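Local coordinates for nigritoxine (Vibrio nigripulchritudo, PDB 5M41), which is a bacterial toxin that acts on crustaceans and insects and has a new fold, at residues 596-608 and 638-652. Numbering follows the deposited sequence.
Sequences NNHLTLESNAFLT and NDFDLKDIPDNIHFR
Asn604, in the first turn of the helix that follows strand 597-601, reaches into the loop 638-648, where it meets Leu642 and Ile645. Its CB rests 3.4 Å from Leu642 O. From there CG lies anti to the carbonyl carbon (chi1 -72°), which carries the amide across to the backbone of Ile645. OD1 accepts from Ile645 N at 2.9 Å, on a lone pair in the amide's carbonyl plane, and ND2 donates to Ile645 O at the same length, although that oxygen is tilted 26° from the amide plane. Two bonds to one residue fix the rotation of the amide, and ND2 also donates to Lys637 O.

One turn on, Thr608 OG1 takes a bond from Leu642 N and gives one to Asn604 O. Between them Ala605 sets CB over a face of the Phe640 ring, 3.7 Å from its centroid, a CH-pi contact. Ser603 OG meets a lone pair of Asp647 O at 2.9 Å.

The strands 597-601 and 649-652 run antiparallel, with Leu599-Phe651 and Leu601-Ile649 as hydrogen-bonded pairs. Between these, Thr600 OG1 bonds His650 ND1 at the ring's edge, in its plane, at 2.9 Å. Further along, the Arg652 guanidinium lies beside His598, with the two planes 30° apart and CB of the histidine over one face; NH1 forms a salt bridge with Asp715.

The two are the fourth and fifth strands of a six-stranded antiparallel sheet, with strand 583-589 beyond 597-601 and the outermost strand 713-715 beyond 649-652. Leu599, Leu601 and Phe651 share one face, packed against helices 667-676 and 719-731.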
ATOM      1  N   ASN A 596     -31.196   4.197 -39.394  1.00 59.70           N
ATOM      2  CA  ASN A 596     -30.117   3.219 -39.246  1.00 58.39           C
ATOM      3  C   ASN A 596     -29.376   3.353 -37.908  1.00 55.62           C
ATOM      4  O   ASN A 596     -28.190   3.041 -37.817  1.00 54.84           O
ATOM      5  CB  ASN A 596     -29.147   3.303 -40.439  1.00 58.83           C
ATOM      6  CG  ASN A 596     -28.249   2.083 -40.555  1.00 58.88           C
ATOM      7  OD1 ASN A 596     -28.721   0.939 -40.582  1.00 58.16           O
ATOM      8  ND2 ASN A 596     -26.944   2.322 -40.642  1.00 57.36           N
ATOM      9  N   ASN A 597     -30.082   3.817 -36.876  1.00 52.65           N
ATOM     10  CA  ASN A 597     -29.503   3.935 -35.546  1.00 52.73           C
ATOM     11  C   ASN A 597     -29.005   2.576 -35.069  1.00 51.08           C
ATOM     12  O   ASN A 597     -29.754   1.597 -35.108  1.00 49.61           O
ATOM     13  CB  ASN A 597     -30.539   4.487 -34.578  1.00 53.85           C
ATOM     14  CG  ASN A 597     -29.952   4.844 -33.222  1.00 55.47           C
ATOM     15  OD1 ASN A 597     -28.727   4.929 -33.041  1.00 52.41           O
ATOM     16  ND2 ASN A 597     -30.841   5.080 -32.252  1.00 55.62           N
ATOM     17  N   HIS A 598     -27.736   2.494 -34.674  1.00 49.75           N
ATOM     18  CA  HIS A 598     -27.174   1.211 -34.196  1.00 49.44           C
ATOM     19  C   HIS A 598     -25.970   1.419 -33.323  1.00 49.97           C
ATOM     20  O   HIS A 598     -25.311   2.462 -33.404  1.00 48.08           O
ATOM     21  CB  HIS A 598     -26.815   0.290 -35.364  1.00 50.52           C
ATOM     22  CG  HIS A 598     -25.711   0.825 -36.247  1.00 53.37           C
ATOM     23  ND1 HIS A 598     -25.936   1.768 -37.207  1.00 55.03           N
ATOM     24  CD2 HIS A 598     -24.350   0.528 -36.296  1.00 51.20           C
ATOM     25  CE1 HIS A 598     -24.771   2.055 -37.831  1.00 54.37           C
ATOM     26  NE2 HIS A 598     -23.803   1.293 -37.276  1.00 57.27           N
ATOM     27  N   LEU A 599     -25.686   0.425 -32.475  1.00 48.46           N
ATOM     28  CA  LEU A 599     -24.506   0.430 -31.598  1.00 47.55           C
ATOM     29  C   LEU A 599     -23.410  -0.388 -32.264  1.00 46.26           C
ATOM     30  O   LEU A 599     -23.677  -1.457 -32.838  1.00 49.00           O
ATOM     31  CB  LEU A 599     -24.832  -0.156 -30.210  1.00 46.07           C
ATOM     32  CG  LEU A 599     -23.712  -0.061 -29.151  1.00 46.10           C
ATOM     33  CD1 LEU A 599     -24.293   0.229 -27.779  1.00 43.72           C
ATOM     34  CD2 LEU A 599     -22.817  -1.309 -29.131  1.00 43.82           C
ATOM     35  N   THR A 600     -22.187   0.111 -32.191  1.00 43.87           N
ATOM     36  CA  THR A 600     -21.055  -0.567 -32.795  1.00 44.89           C
ATOM     37  C   THR A 600     -20.031  -0.929 -31.748  1.00 44.72           C
ATOM     38  O   THR A 600     -19.652  -0.094 -30.935  1.00 42.61           O
ATOM     39  CB  THR A 600     -20.377   0.303 -33.863  1.00 45.25           C
ATOM     40  OG1 THR A 600     -21.262   0.400 -34.976  1.00 46.84           O
ATOM     41  CG2 THR A 600     -19.060  -0.332 -34.345  1.00 44.20           C
ATOM     42  N   LEU A 601     -19.618  -2.189 -31.784  1.00 42.56           N
ATOM     43  CA  LEU A 601     -18.519  -2.683 -30.989  1.00 41.94           C
ATOM     44  C   LEU A 601     -17.270  -2.662 -31.861  1.00 42.97           C
ATOM     45  O   LEU A 601     -17.269  -3.213 -32.967  1.00 42.05           O
ATOM     46  CB  LEU A 601     -18.810  -4.126 -30.527  1.00 40.29           C
ATOM     47  CG  LEU A 601     -17.627  -4.843 -29.860  1.00 42.62           C
ATOM     48  CD1 LEU A 601     -17.238  -4.180 -28.530  1.00 39.41           C
ATOM     49  CD2 LEU A 601     -17.930  -6.329 -29.691  1.00 41.11           C
ATOM     50  N   GLU A 602     -16.217  -2.044 -31.341  1.00 43.99           N
ATOM     51  CA  GLU A 602     -14.948  -1.916 -32.031  1.00 46.08           C
ATOM     52  C   GLU A 602     -14.099  -3.197 -31.866  1.00 45.37           C
ATOM     53  O   GLU A 602     -13.256  -3.298 -30.967  1.00 43.24           O
ATOM     54  CB  GLU A 602     -14.227  -0.672 -31.514  1.00 47.34           C
ATOM     55  CG  GLU A 602     -14.953   0.628 -31.838  1.00 48.67           C
ATOM     56  CD  GLU A 602     -14.721   1.721 -30.795  1.00 52.99           C
ATOM     57  OE1 GLU A 602     -13.649   1.739 -30.159  1.00 55.51           O
ATOM     58  OE2 GLU A 602     -15.612   2.574 -30.605  1.00 53.44           O
ATOM     59  N   SER A 603     -14.329  -4.145 -32.768  1.00 42.94           N
ATOM     60  CA  SER A 603     -13.875  -5.526 -32.616  1.00 44.52           C
ATOM     61  C   SER A 603     -12.401  -5.665 -32.294  1.00 43.09           C
ATOM     62  O   SER A 603     -12.049  -6.223 -31.259  1.00 42.41           O
ATOM     63  CB  SER A 603     -14.194  -6.311 -33.885  1.00 43.65           C
ATOM     64  OG  SER A 603     -15.588  -6.318 -34.097  1.00 44.93           O
ATOM     65  N   ASN A 604     -11.549  -5.144 -33.171  1.00 44.47           N
ATOM     66  CA  ASN A 604     -10.115  -5.350 -33.043  1.00 45.86           C
ATOM     67  C   ASN A 604      -9.515  -4.531 -31.914  1.00 45.63           C
ATOM     68  O   ASN A 604      -8.558  -4.983 -31.264  1.00 46.49           O
ATOM     69  CB  ASN A 604      -9.384  -5.112 -34.379  1.00 47.42           C
ATOM     70  CG  ASN A 604      -9.649  -6.221 -35.398  1.00 50.13           C
ATOM     71  OD1 ASN A 604      -9.694  -7.402 -35.059  1.00 50.06           O
ATOM     72  ND2 ASN A 604      -9.824  -5.841 -36.652  1.00 52.06           N
ATOM     73  N   ALA A 605     -10.087  -3.354 -31.653  1.00 43.41           N
ATOM     74  CA  ALA A 605      -9.574  -2.521 -30.561  1.00 44.91           C
ATOM     75  C   ALA A 605      -9.840  -3.289 -29.268  1.00 44.00           C
ATOM     76  O   ALA A 605      -8.940  -3.430 -28.439  1.00 43.14           O
ATOM     77  CB  ALA A 605     -10.237  -1.147 -30.529  1.00 41.67           C
ATOM     78  N   PHE A 606     -11.075  -3.793 -29.144  1.00 41.84           N
ATOM     79  CA  PHE A 606     -11.506  -4.557 -27.978  1.00 42.46           C
ATOM     80  C   PHE A 606     -10.667  -5.830 -27.868  1.00 41.75           C
ATOM     81  O   PHE A 606     -10.110  -6.116 -26.813  1.00 40.29           O
ATOM     82  CB  PHE A 606     -13.013  -4.894 -28.062  1.00 41.46           C
ATOM     83  CG  PHE A 606     -13.551  -5.634 -26.844  1.00 41.81           C
ATOM     84  CD1 PHE A 606     -13.799  -4.958 -25.633  1.00 40.05           C
ATOM     85  CD2 PHE A 606     -13.813  -7.006 -26.901  1.00 41.12           C
ATOM     86  CE1 PHE A 606     -14.298  -5.632 -24.518  1.00 39.44           C
ATOM     87  CE2 PHE A 606     -14.315  -7.680 -25.787  1.00 40.40           C
ATOM     88  CZ  PHE A 606     -14.561  -7.000 -24.599  1.00 39.69           C
ATOM     89  N   LEU A 607     -10.550  -6.558 -28.982  1.00 42.33           N
ATOM     90  CA  LEU A 607      -9.767  -7.803 -29.018  1.00 44.69           C
ATOM     91  C   LEU A 607      -8.334  -7.565 -28.529  1.00 45.59           C
ATOM     92  O   LEU A 607      -7.838  -8.306 -27.664  1.00 47.09           O
ATOM     93  CB  LEU A 607      -9.759  -8.450 -30.427  1.00 43.52           C
ATOM     94  CG  LEU A 607      -8.876  -9.690 -30.639  1.00 46.12           C
ATOM     95  CD1 LEU A 607      -9.236 -10.813 -29.657  1.00 44.89           C
ATOM     96  CD2 LEU A 607      -8.901 -10.188 -32.090  1.00 44.47           C
ATOM     97  N   THR A 608      -7.689  -6.536 -29.071  1.00 45.54           N
ATOM     98  CA  THR A 608      -6.293  -6.242 -28.752  1.00 46.64           C
ATOM     99  C   THR A 608      -6.178  -5.884 -27.290  1.00 45.50           C
ATOM    100  O   THR A 608      -5.315  -6.418 -26.582  1.00 45.09           O
ATOM    101  CB  THR A 608      -5.707  -5.112 -29.628  1.00 46.69           C
ATOM    102  OG1 THR A 608      -5.709  -5.538 -30.998  1.00 48.21           O
ATOM    103  CG2 THR A 608      -4.259  -4.809 -29.228  1.00 47.05           C
ATOM    104  N   ASN A 638      -8.620  -1.625 -38.475  1.00 56.43           N
ATOM    105  CA  ASN A 638      -7.659  -2.608 -38.965  1.00 57.96           C
ATOM    106  C   ASN A 638      -6.197  -2.227 -38.718  1.00 57.34           C
ATOM    107  O   ASN A 638      -5.290  -2.841 -39.263  1.00 58.19           O
ATOM    108  CB  ASN A 638      -7.953  -2.953 -40.424  1.00 61.77           C
ATOM    109  CG  ASN A 638      -9.371  -3.491 -40.614  1.00 64.51           C
ATOM    110  OD1 ASN A 638      -9.900  -4.216 -39.755  1.00 59.74           O
ATOM    111  ND2 ASN A 638      -9.997  -3.136 -41.735  1.00 64.84           N
ATOM    112  N   ASP A 639      -5.975  -1.246 -37.848  1.00 56.10           N
ATOM    113  CA  ASP A 639      -4.618  -0.766 -37.553  1.00 56.80           C
ATOM    114  C   ASP A 639      -4.138  -1.057 -36.126  1.00 55.91           C
ATOM    115  O   ASP A 639      -3.138  -0.474 -35.680  1.00 55.89           O
ATOM    116  CB  ASP A 639      -4.509   0.739 -37.827  1.00 58.91           C
ATOM    117  CG  ASP A 639      -4.563   1.090 -39.324  1.00 61.70           C
ATOM    118  OD1 ASP A 639      -4.225   0.253 -40.184  1.00 63.41           O
ATOM    119  OD2 ASP A 639      -4.940   2.229 -39.633  1.00 63.41           O
ATOM    120  N   PHE A 640      -4.832  -1.944 -35.412  1.00 53.95           N
ATOM    121  CA  PHE A 640      -4.373  -2.411 -34.088  1.00 54.27           C
ATOM    122  C   PHE A 640      -3.450  -3.621 -34.243  1.00 55.96           C
ATOM    123  O   PHE A 640      -3.437  -4.247 -35.299  1.00 59.35           O
ATOM    124  CB  PHE A 640      -5.565  -2.763 -33.191  1.00 49.56           C
ATOM    125  CG  PHE A 640      -6.397  -1.573 -32.809  1.00 48.24           C
ATOM    126  CD1 PHE A 640      -6.084  -0.822 -31.683  1.00 47.07           C
ATOM    127  CD2 PHE A 640      -7.494  -1.205 -33.578  1.00 48.17           C
ATOM    128  CE1 PHE A 640      -6.846   0.280 -31.331  1.00 47.96           C
ATOM    129  CE2 PHE A 640      -8.274  -0.101 -33.231  1.00 48.47           C
ATOM    130  CZ  PHE A 640      -7.942   0.651 -32.111  1.00 47.87           C
ATOM    131  N   ASP A 641      -2.691  -3.956 -33.200  1.00 58.21           N
ATOM    132  CA  ASP A 641      -1.777  -5.112 -33.241  1.00 59.96           C
ATOM    133  C   ASP A 641      -2.495  -6.382 -33.696  1.00 59.48           C
ATOM    134  O   ASP A 641      -1.940  -7.198 -34.434  1.00 57.79           O
ATOM    135  CB  ASP A 641      -1.130  -5.345 -31.875  1.00 64.79           C
ATOM    136  CG  ASP A 641      -0.183  -6.549 -31.865  1.00 71.60           C
ATOM    137  OD1 ASP A 641       0.942  -6.432 -32.403  1.00 78.97           O
ATOM    138  OD2 ASP A 641      -0.556  -7.609 -31.306  1.00 72.65           O
ATOM    139  N   LEU A 642      -3.737  -6.556 -33.256  1.00 55.51           N
ATOM    140  CA  LEU A 642      -4.514  -7.686 -33.709  1.00 55.68           C
ATOM    141  C   LEU A 642      -5.521  -7.213 -34.736  1.00 56.32           C
ATOM    142  O   LEU A 642      -6.191  -6.186 -34.546  1.00 55.40           O
ATOM    143  CB  LEU A 642      -5.183  -8.415 -32.535  1.00 52.45           C
ATOM    144  CG  LEU A 642      -4.227  -8.970 -31.484  1.00 53.32           C
ATOM    145  CD1 LEU A 642      -5.017  -9.732 -30.427  1.00 50.74           C
ATOM    146  CD2 LEU A 642      -3.134  -9.864 -32.094  1.00 53.86           C
ATOM    147  N   LYS A 643      -5.606  -7.959 -35.837  1.00 57.26           N
ATOM    148  CA  LYS A 643      -6.446  -7.578 -36.967  1.00 57.16           C
ATOM    149  C   LYS A 643      -7.383  -8.718 -37.328  1.00 57.44           C
ATOM    150  O   LYS A 643      -8.017  -8.703 -38.379  1.00 57.94           O
ATOM    151  CB  LYS A 643      -5.572  -7.208 -38.165  1.00 59.80           C
ATOM    152  CG  LYS A 643      -4.363  -6.353 -37.810  1.00 59.55           C
ATOM    153  CD  LYS A 643      -3.634  -5.889 -39.061  1.00 62.44           C
ATOM    154  CE  LYS A 643      -2.900  -4.567 -38.853  1.00 62.74           C
ATOM    155  NZ  LYS A 643      -2.048  -4.538 -37.642  1.00 64.66           N
ATOM    156  N   ASP A 644      -7.488  -9.700 -36.437  1.00 57.29           N
ATOM    157  CA  ASP A 644      -8.200 -10.950 -36.743  1.00 58.91           C
ATOM    158  C   ASP A 644      -9.677 -10.815 -37.093  1.00 55.88           C
ATOM    159  O   ASP A 644     -10.184 -11.607 -37.887  1.00 55.83           O
ATOM    160  CB  ASP A 644      -8.045 -11.935 -35.585  1.00 61.51           C
ATOM    161  CG  ASP A 644      -6.592 -12.206 -35.267  1.00 68.55           C
ATOM    162  OD1 ASP A 644      -5.989 -13.052 -35.977  1.00 74.73           O
ATOM    163  OD2 ASP A 644      -6.051 -11.552 -34.343  1.00 63.27           O
ATOM    164  N   ILE A 645     -10.380  -9.863 -36.478  1.00 52.27           N
ATOM    165  CA  ILE A 645     -11.803  -9.711 -36.766  1.00 50.90           C
ATOM    166  C   ILE A 645     -11.959  -8.853 -38.019  1.00 53.58           C
ATOM    167  O   ILE A 645     -11.481  -7.706 -38.055  1.00 53.63           O
ATOM    168  CB  ILE A 645     -12.610  -9.094 -35.611  1.00 49.35           C
ATOM    169  CG1 ILE A 645     -12.165  -9.646 -34.231  1.00 49.79           C
ATOM    170  CG2 ILE A 645     -14.097  -9.308 -35.857  1.00 46.62           C
ATOM    171  CD1 ILE A 645     -12.326 -11.158 -34.050  1.00 47.65           C
ATOM    172  N   PRO A 646     -12.614  -9.407 -39.054  1.00 55.18           N
ATOM    173  CA  PRO A 646     -12.724  -8.722 -40.359  1.00 55.84           C
ATOM    174  C   PRO A 646     -13.485  -7.386 -40.333  1.00 55.84           C
ATOM    175  O   PRO A 646     -13.320  -6.587 -41.238  1.00 55.67           O
ATOM    176  CB  PRO A 646     -13.465  -9.745 -41.223  1.00 57.65           C
ATOM    177  CG  PRO A 646     -13.140 -11.078 -40.593  1.00 57.50           C
ATOM    178  CD  PRO A 646     -13.136 -10.789 -39.115  1.00 55.20           C
ATOM    179  N   ASP A 647     -14.311  -7.140 -39.316  1.00 52.80           N
ATOM    180  CA  ASP A 647     -15.084  -5.890 -39.258  1.00 52.73           C
ATOM    181  C   ASP A 647     -15.551  -5.629 -37.834  1.00 50.14           C
ATOM    182  O   ASP A 647     -15.453  -6.505 -36.973  1.00 48.91           O
ATOM    183  CB  ASP A 647     -16.312  -5.973 -40.191  1.00 53.34           C
ATOM    184  CG  ASP A 647     -16.787  -4.594 -40.698  1.00 56.64           C
ATOM    185  OD1 ASP A 647     -16.276  -3.538 -40.245  1.00 56.19           O
ATOM    186  OD2 ASP A 647     -17.680  -4.571 -41.582  1.00 57.62           O
ATOM    187  N   ASN A 648     -16.060  -4.424 -37.601  1.00 48.00           N
ATOM    188  CA  ASN A 648     -16.770  -4.091 -36.384  1.00 47.40           C
ATOM    189  C   ASN A 648     -18.077  -4.828 -36.331  1.00 46.19           C
ATOM    190  O   ASN A 648     -18.565  -5.290 -37.343  1.00 46.80           O
ATOM    191  CB  ASN A 648     -17.025  -2.578 -36.304  1.00 47.14           C
ATOM    192  CG  ASN A 648     -15.750  -1.803 -36.034  1.00 49.69           C
ATOM    193  OD1 ASN A 648     -14.754  -2.367 -35.563  1.00 49.45           O
ATOM    194  ND2 ASN A 648     -15.764  -0.512 -36.335  1.00 48.75           N
ATOM    195  N   ILE A 649     -18.634  -4.897 -35.132  1.00 45.75           N
ATOM    196  CA  ILE A 649     -19.796  -5.696 -34.794  1.00 45.24           C
ATOM    197  C   ILE A 649     -20.936  -4.727 -34.451  1.00 45.34           C
ATOM    198  O   ILE A 649     -20.710  -3.741 -33.775  1.00 43.37           O
ATOM    199  CB  ILE A 649     -19.441  -6.575 -33.567  1.00 43.67           C
ATOM    200  CG1 ILE A 649     -18.676  -7.825 -34.028  1.00 44.96           C
ATOM    201  CG2 ILE A 649     -20.669  -6.935 -32.760  1.00 41.60           C
ATOM    202  CD1 ILE A 649     -17.935  -8.582 -32.940  1.00 41.39           C
ATOM    203  N   HIS A 650     -22.147  -5.009 -34.925  1.00 46.88           N
ATOM    204  CA  HIS A 650     -23.271  -4.073 -34.785  1.00 47.13           C
ATOM    205  C   HIS A 650     -24.458  -4.664 -34.081  1.00 46.04           C
ATOM    206  O   HIS A 650     -24.814  -5.824 -34.302  1.00 46.96           O
ATOM    207  CB  HIS A 650     -23.690  -3.536 -36.163  1.00 48.78           C
ATOM    208  CG  HIS A 650     -22.532  -3.014 -36.994  1.00 50.04           C
ATOM    209  ND1 HIS A 650     -21.880  -1.871 -36.693  1.00 50.92           N
ATOM    210  CD2 HIS A 650     -21.904  -3.540 -38.133  1.00 50.37           C
ATOM    211  CE1 HIS A 650     -20.881  -1.670 -37.593  1.00 50.26           C
ATOM    212  NE2 HIS A 650     -20.909  -2.684 -38.476  1.00 51.20           N
ATOM    213  N   PHE A 651     -25.074  -3.860 -33.220  1.00 46.06           N
ATOM    214  CA  PHE A 651     -26.312  -4.212 -32.536  1.00 45.36           C
ATOM    215  C   PHE A 651     -27.334  -3.122 -32.843  1.00 47.72           C
ATOM    216  O   PHE A 651     -26.974  -1.954 -32.989  1.00 45.88           O
ATOM    217  CB  PHE A 651     -26.124  -4.191 -31.023  1.00 43.70           C
ATOM    218  CG  PHE A 651     -25.171  -5.228 -30.482  1.00 43.12           C
ATOM    219  CD1 PHE A 651     -25.661  -6.371 -29.856  1.00 43.69           C
ATOM    220  CD2 PHE A 651     -23.799  -5.003 -30.480  1.00 43.79           C
ATOM    221  CE1 PHE A 651     -24.794  -7.307 -29.302  1.00 44.81           C
ATOM    222  CE2 PHE A 651     -22.924  -5.930 -29.921  1.00 43.77           C
ATOM    223  CZ  PHE A 651     -23.427  -7.083 -29.332  1.00 43.14           C
ATOM    224  N   ARG A 652     -28.607  -3.484 -32.920  1.00 48.44           N
ATOM    225  CA  ARG A 652     -29.671  -2.489 -33.169  1.00 51.61           C
ATOM    226  C   ARG A 652     -30.964  -2.965 -32.522  1.00 51.03           C
ATOM    227  O   ARG A 652     -31.083  -4.152 -32.201  1.00 50.20           O
ATOM    228  CB  ARG A 652     -29.863  -2.206 -34.677  1.00 54.21           C
ATOM    229  CG  ARG A 652     -29.354  -3.321 -35.582  1.00 57.45           C
ATOM    230  CD  ARG A 652     -29.621  -3.157 -37.068  1.00 56.64           C
ATOM    231  NE  ARG A 652     -29.116  -1.913 -37.637  1.00 65.23           N
ATOM    232  CZ  ARG A 652     -27.907  -1.737 -38.161  1.00 60.80           C
ATOM    233  NH1 ARG A 652     -27.028  -2.711 -38.184  1.00 57.21           N
ATOM    234  NH2 ARG A 652     -27.581  -0.559 -38.654  1.00 64.52           N
TER
HETATM  235  O   HOH W   1     -25.157  -0.281 -40.417  1.00 40.66           O
HETATM  236  O   HOH W   2     -30.682   0.161 -37.373  1.00 44.12           O
HETATM  237  O   HOH W   3     -12.623  -4.017 -35.702  1.00 36.57           O